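Local atomic coordinates of CT398 (Chlamydia trachomatis, PDB entry 4ILO), a protein that is of unknown function but, with its long coiled-coil hairpin and C4-type zinc ribbon, may bind DNA or RNA. Residues E147-R150 with E151-K155; E172-P176 with E177-V181. One frame throughout, in Å; residues are numbered along the deposited sequence.

Contact 1. Residues E147-R150 with E151-K155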
loop_
_atom_site.group_PDB
_atom_site.type_symbol
_atom_site.label_atom_id
_atom_site.label_comp_id
_atom_site.label_asym_id
_atom_site.label_seq_id
_atom_site.Cartn_x
_atom_site.Cartn_y
_atom_site.Cartn_z
ATOM N N GLU A 147 -2.323 -11.097 -10.219
ATOM C CA GLU A 147 -1.730 -12.410 -10.376
ATOM C C GLU A 147 -0.536 -12.343 -11.318
ATOM O O GLU A 147 0.469 -13.045 -11.111
ATOM C CB GLU A 147 -2.769 -13.439 -10.817
ATOM C CG GLU A 147 -2.968 -14.580 -9.780
ATOM C CD GLU A 147 -1.666 -15.319 -9.397
ATOM O OE1 GLU A 147 -0.988 -15.899 -10.292
ATOM O OE2 GLU A 147 -1.325 -15.326 -8.184
ATOM N N GLU A 148 -0.602 -11.483 -12.334
ATOM C CA GLU A 148 0.547 -11.354 -13.218
ATOM C C GLU A 148 1.734 -10.733 -12.486
ATOM O O GLU A 148 2.892 -11.084 -12.750
ATOM C CB GLU A 148 0.174 -10.539 -14.454
ATOM C CG GLU A 148 1.393 -10.218 -15.313
ATOM C CD GLU A 148 1.052 -9.366 -16.514
ATOM O OE1 GLU A 148 -0.135 -9.397 -16.940
ATOM O OE2 GLU A 148 1.976 -8.675 -17.022
ATOM N N ILE A 149 1.471 -9.792 -11.573
ATOM C CA ILE A 149 2.563 -9.237 -10.782
ATOM C C ILE A 149 3.168 -10.315 -9.896
ATOM O O ILE A 149 4.391 -10.394 -9.750
ATOM C CB ILE A 149 2.090 -8.028 -9.946
ATOM C CG1 ILE A 149 1.829 -6.820 -10.857
ATOM C CG2 ILE A 149 3.197 -7.673 -8.935
ATOM C CD1 ILE A 149 0.951 -5.693 -10.219
ATOM N N ARG A 150 2.322 -11.133 -9.248
ATOM C CA ARG A 150 2.847 -12.124 -8.311
ATOM C C ARG A 150 3.658 -13.180 -9.044
ATOM O O ARG A 150 4.668 -13.670 -8.521
ATOM C CB ARG A 150 1.730 -12.777 -7.483
ATOM C CG ARG A 150 0.993 -11.845 -6.503
ATOM C CD ARG A 150 0.093 -12.619 -5.529
ATOM N NE ARG A 150 -1.091 -11.852 -5.127
ATOM C CZ ARG A 150 -2.308 -11.963 -5.681
ATOM N NH1 ARG A 150 -2.555 -12.828 -6.674
ATOM N NH2 ARG A 150 -3.301 -11.211 -5.226
ATOM N N GLU A 151 3.236 -13.538 -10.258
ATOM C CA GLU A 151 4.026 -14.482 -11.037
ATOM C C GLU A 151 5.370 -13.884 -11.439
ATOM O O GLU A 151 6.375 -14.605 -11.515
ATOM C CB GLU A 151 3.245 -14.954 -12.265
ATOM C CG GLU A 151 3.929 -16.108 -13.027
ATOM C CD GLU A 151 3.961 -17.407 -12.220
ATOM O OE1 GLU A 151 2.913 -17.723 -11.604
ATOM O OE2 GLU A 151 5.022 -18.096 -12.205
ATOM N N ASN A 152 5.415 -12.576 -11.705
ATOM C CA ASN A 152 6.696 -11.955 -12.032
ATOM C C ASN A 152 7.635 -12.005 -10.833
ATOM O O ASN A 152 8.807 -12.360 -10.970
ATOM C CB ASN A 152 6.490 -10.513 -12.518
ATOM C CG ASN A 152 5.937 -10.431 -13.965
ATOM O OD1 ASN A 152 5.295 -11.369 -14.471
ATOM N ND2 ASN A 152 6.179 -9.297 -14.622
ATOM N N ILE A 153 7.124 -11.682 -9.649
ATOM C CA ILE A 153 7.900 -11.848 -8.427
ATOM C C ILE A 153 8.398 -13.284 -8.293
ATOM O O ILE A 153 9.580 -13.517 -8.012
ATOM C CB ILE A 153 7.070 -11.426 -7.206
ATOM C CG1 ILE A 153 6.878 -9.908 -7.200
ATOM C CG2 ILE A 153 7.748 -11.893 -5.927
ATOM C CD1 ILE A 153 5.908 -9.413 -6.142
ATOM N N ARG A 154 7.502 -14.274 -8.458
ATOM C CA ARG A 154 7.940 -15.671 -8.392
ATOM C C ARG A 154 9.141 -15.896 -9.300
ATOM O O ARG A 154 10.146 -16.491 -8.893
ATOM C CB ARG A 154 6.812 -16.628 -8.796
ATOM C CG ARG A 154 5.740 -16.827 -7.729
ATOM C CD ARG A 154 4.514 -17.601 -8.259
ATOM N NE ARG A 154 3.301 -17.267 -7.502
ATOM C CZ ARG A 154 2.199 -16.712 -8.016
ATOM N NH1 ARG A 154 2.115 -16.440 -9.318
ATOM N NH2 ARG A 154 1.152 -16.443 -7.225
ATOM N N LYS A 155 9.048 -15.421 -10.546
ATOM C CA LYS A 155 10.109 -15.675 -11.511
ATOM C C LYS A 155 11.359 -14.885 -11.170
ATOM O O LYS A 155 12.470 -15.317 -11.504
ATOM C CB LYS A 155 9.622 -15.372 -12.929
ATOM C CG LYS A 155 8.528 -16.328 -13.388
ATOM C CD LYS A 155 7.928 -15.934 -14.728
ATOM C CE LYS A 155 6.658 -16.751 -15.024
ATOM N NZ LYS A 155 5.759 -16.072 -16.009
#
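R154 grips the carboxylate of E147 end-on across seven residues of one helix, an i to i+7 pairing, two helical turns, which the length of arginine and glutamate allows. NH2 of R154 meets the syn lone pair of E147 OE2 at 2.9 Å in a nearly straight bond (174°), while NH1 reaches OE1 at 3.3 Å; the two flat groups are nearly coplanar, 21° apart. Extended from CG to NE, R154 runs back along the helix, bringing one guanidinium face over R150 O, which sits 3.6 Å above the plane and offset toward the rim. R154 NH1 also donates a weak hydrogen bond to E151 OE1, 2.7 Å away, as part of a salt bridge. On the anti side of E147 OE2 comes NH1 of R150 (3.2 Å), whose NH2 pairs with E146. The outcome is a four-residue salt-bridge network in which each arginine bridges glutamates, and the nearby positive charges probably ease the closeness of E147 and E151. Beneath it run ordinary i to i+4 helix bonds, such as I153 N to I149 O. I149 and I153, branched and apolar, suit the inner side: within helix 90-171 they face helix 2-86, where both touch H31 and I149 also meets L35.

Contact 2. Residues E172-P176 with E177-V181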
loop_
_atom_site.group_PDB
_atom_site.type_symbol
_atom_site.label_atom_id
_atom_site.label_comp_id
_atom_site.label_asym_id
_atom_site.label_seq_id
_atom_site.Cartn_x
_atom_site.Cartn_y
_atom_site.Cartn_z
ATOM N N GLU A 172 34.205 -19.407 -4.300
ATOM C CA GLU A 172 35.114 -20.425 -3.780
ATOM C C GLU A 172 36.523 -20.236 -4.335
ATOM O O GLU A 172 37.491 -20.195 -3.568
ATOM C CB GLU A 172 34.539 -21.834 -4.003
ATOM C CG GLU A 172 33.205 -21.999 -3.216
ATOM C CD GLU A 172 32.522 -23.367 -3.297
ATOM O OE1 GLU A 172 32.990 -24.257 -4.039
ATOM O OE2 GLU A 172 31.488 -23.535 -2.602
ATOM N N THR A 173 36.651 -20.029 -5.654
ATOM C CA THR A 173 37.951 -19.908 -6.325
ATOM C C THR A 173 38.442 -18.453 -6.486
ATOM O O THR A 173 39.372 -18.209 -7.277
ATOM C CB THR A 173 37.905 -20.592 -7.699
ATOM O OG1 THR A 173 36.641 -20.322 -8.327
ATOM C CG2 THR A 173 38.090 -22.106 -7.571
ATOM N N THR A 174 37.849 -17.495 -5.763
ATOM C CA THR A 174 38.145 -16.070 -5.921
ATOM C C THR A 174 39.067 -15.596 -4.794
ATOM O O THR A 174 38.955 -16.060 -3.649
ATOM C CB THR A 174 36.835 -15.244 -5.941
ATOM O OG1 THR A 174 37.014 -14.039 -6.707
ATOM C CG2 THR A 174 36.360 -14.883 -4.515
ATOM N N ASP A 175 39.987 -14.670 -5.124
ATOM C CA ASP A 175 40.940 -14.173 -4.128
ATOM C C ASP A 175 40.205 -13.516 -2.968
ATOM O O ASP A 175 39.439 -12.566 -3.193
ATOM C CB ASP A 175 41.936 -13.157 -4.673
ATOM C CG ASP A 175 42.878 -12.635 -3.561
ATOM O OD1 ASP A 175 43.418 -13.464 -2.776
ATOM O OD2 ASP A 175 43.060 -11.408 -3.439
ATOM N N PRO A 176 40.417 -13.954 -1.723
ATOM C CA PRO A 176 39.557 -13.469 -0.630
ATOM C C PRO A 176 39.879 -12.065 -0.144
ATOM O O PRO A 176 39.002 -11.412 0.453
ATOM C CB PRO A 176 39.736 -14.526 0.473
ATOM C CG PRO A 176 40.991 -15.173 0.181
ATOM C CD PRO A 176 41.232 -15.108 -1.304
ATOM N N GLU A 177 41.088 -11.563 -0.391
ATOM C CA GLU A 177 41.422 -10.191 -0.023
ATOM C C GLU A 177 40.753 -9.199 -0.966
ATOM O O GLU A 177 40.214 -8.164 -0.540
ATOM C CB GLU A 177 42.943 -10.039 -0.073
ATOM C CG GLU A 177 43.645 -11.033 0.824
ATOM C CD GLU A 177 43.368 -10.756 2.277
ATOM O OE1 GLU A 177 43.077 -9.589 2.606
ATOM O OE2 GLU A 177 43.456 -11.691 3.093
ATOM N N LEU A 178 40.797 -9.506 -2.260
ATOM C CA LEU A 178 40.142 -8.664 -3.250
ATOM C C LEU A 178 38.618 -8.685 -3.070
ATOM O O LEU A 178 37.971 -7.635 -3.103
ATOM C CB LEU A 178 40.568 -9.161 -4.632
ATOM C CG LEU A 178 39.762 -8.715 -5.841
ATOM C CD1 LEU A 178 39.769 -7.208 -5.952
ATOM C CD2 LEU A 178 40.351 -9.372 -7.084
ATOM N N PHE A 179 38.043 -9.864 -2.829
ATOM C CA PHE A 179 36.604 -9.978 -2.617
ATOM C C PHE A 179 36.152 -9.153 -1.415
ATOM O O PHE A 179 35.145 -8.433 -1.473
ATOM C CB PHE A 179 36.224 -11.443 -2.410
ATOM C CG PHE A 179 34.779 -11.619 -2.076
ATOM C CD1 PHE A 179 33.815 -11.588 -3.081
ATOM C CD2 PHE A 179 34.369 -11.730 -0.752
ATOM C CE1 PHE A 179 32.460 -11.703 -2.775
ATOM C CE2 PHE A 179 33.006 -11.859 -0.438
ATOM C CZ PHE A 179 32.056 -11.840 -1.448
ATOM N N SER A 180 36.877 -9.283 -0.306
ATOM C CA SER A 180 36.610 -8.496 0.892
ATOM C C SER A 180 36.585 -6.985 0.615
ATOM O O SER A 180 35.778 -6.251 1.199
ATOM C CB SER A 180 37.681 -8.842 1.928
ATOM O OG SER A 180 37.641 -7.908 2.984
ATOM N N VAL A 181 37.474 -6.493 -0.253
ATOM C CA VAL A 181 37.424 -5.083 -0.645
ATOM C C VAL A 181 36.206 -4.840 -1.542
ATOM O O VAL A 181 35.402 -3.918 -1.308
ATOM C CB VAL A 181 38.745 -4.690 -1.354
ATOM C CG1 VAL A 181 38.635 -3.340 -2.086
ATOM C CG2 VAL A 181 39.889 -4.662 -0.385
#
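D175 turns its carboxylate back over the first turn of helix 176-189 and caps it: this is an aspartate N-cap, at the end of the short loop that links helix 90-171 to helix 176-189. The side chains of D175 and L178 cross at about a right angle, D175 lying across the start of L178. Because CG of D175 stands opposite its own backbone nitrogen (chi1 178°), OD2 comes close to L178 N, at 3.2 Å, and to L178 CB, at 3.6 Å. The amide approaches from above the carboxylate plane, 55° out of it, yet the bond is fairly straight at its hydrogen. Aspartate suits the place since its short acidic arm can accept from an amide of the first turn, and its negative charge would be expected to interact well with the helix dipole. P176 follows as the first helical residue, where its lack of an N-H costs nothing, and its carbonyl accepts from S180 N.

On the other side of the turn T174 and F179 also cross at about a right angle. Methyl CG2 of T174 rests 4.0 Å from CB of F179 and lies oblique to the ring, while T174 OG1 is hydrogen-bonded to S10 OG of helix 2-86. F179 touches I11 of that same helix, and L178 touches A7 of helix 2-86 and I232 of strand 232-234, so L178 and F179 pack against the rest of the fold. The backbone closes the turn where F179 N donates to D175 O at 3.1 Å.

Contact 1 lies on the surface in the last third of helix 90-171, whereas contact 2, partly buried, forms the junction between that helix and helix 176-189; their centres are 35 Å apart and their nearest atoms about 22 Å, without touching. Both border helix 2-86, but by different chemistry. In residues 147-155 charged side chains reach one another along the outside of an unbroken helix, and isoleucines supply the inner face. In residues 172-181 a new helix is starting, so a side chain accepts from a backbone amide of the first turn instead, and threonine, leucine and phenylalanine pack against helix 2-86, and leucine also touches strand 232-234 of the mixed sheet.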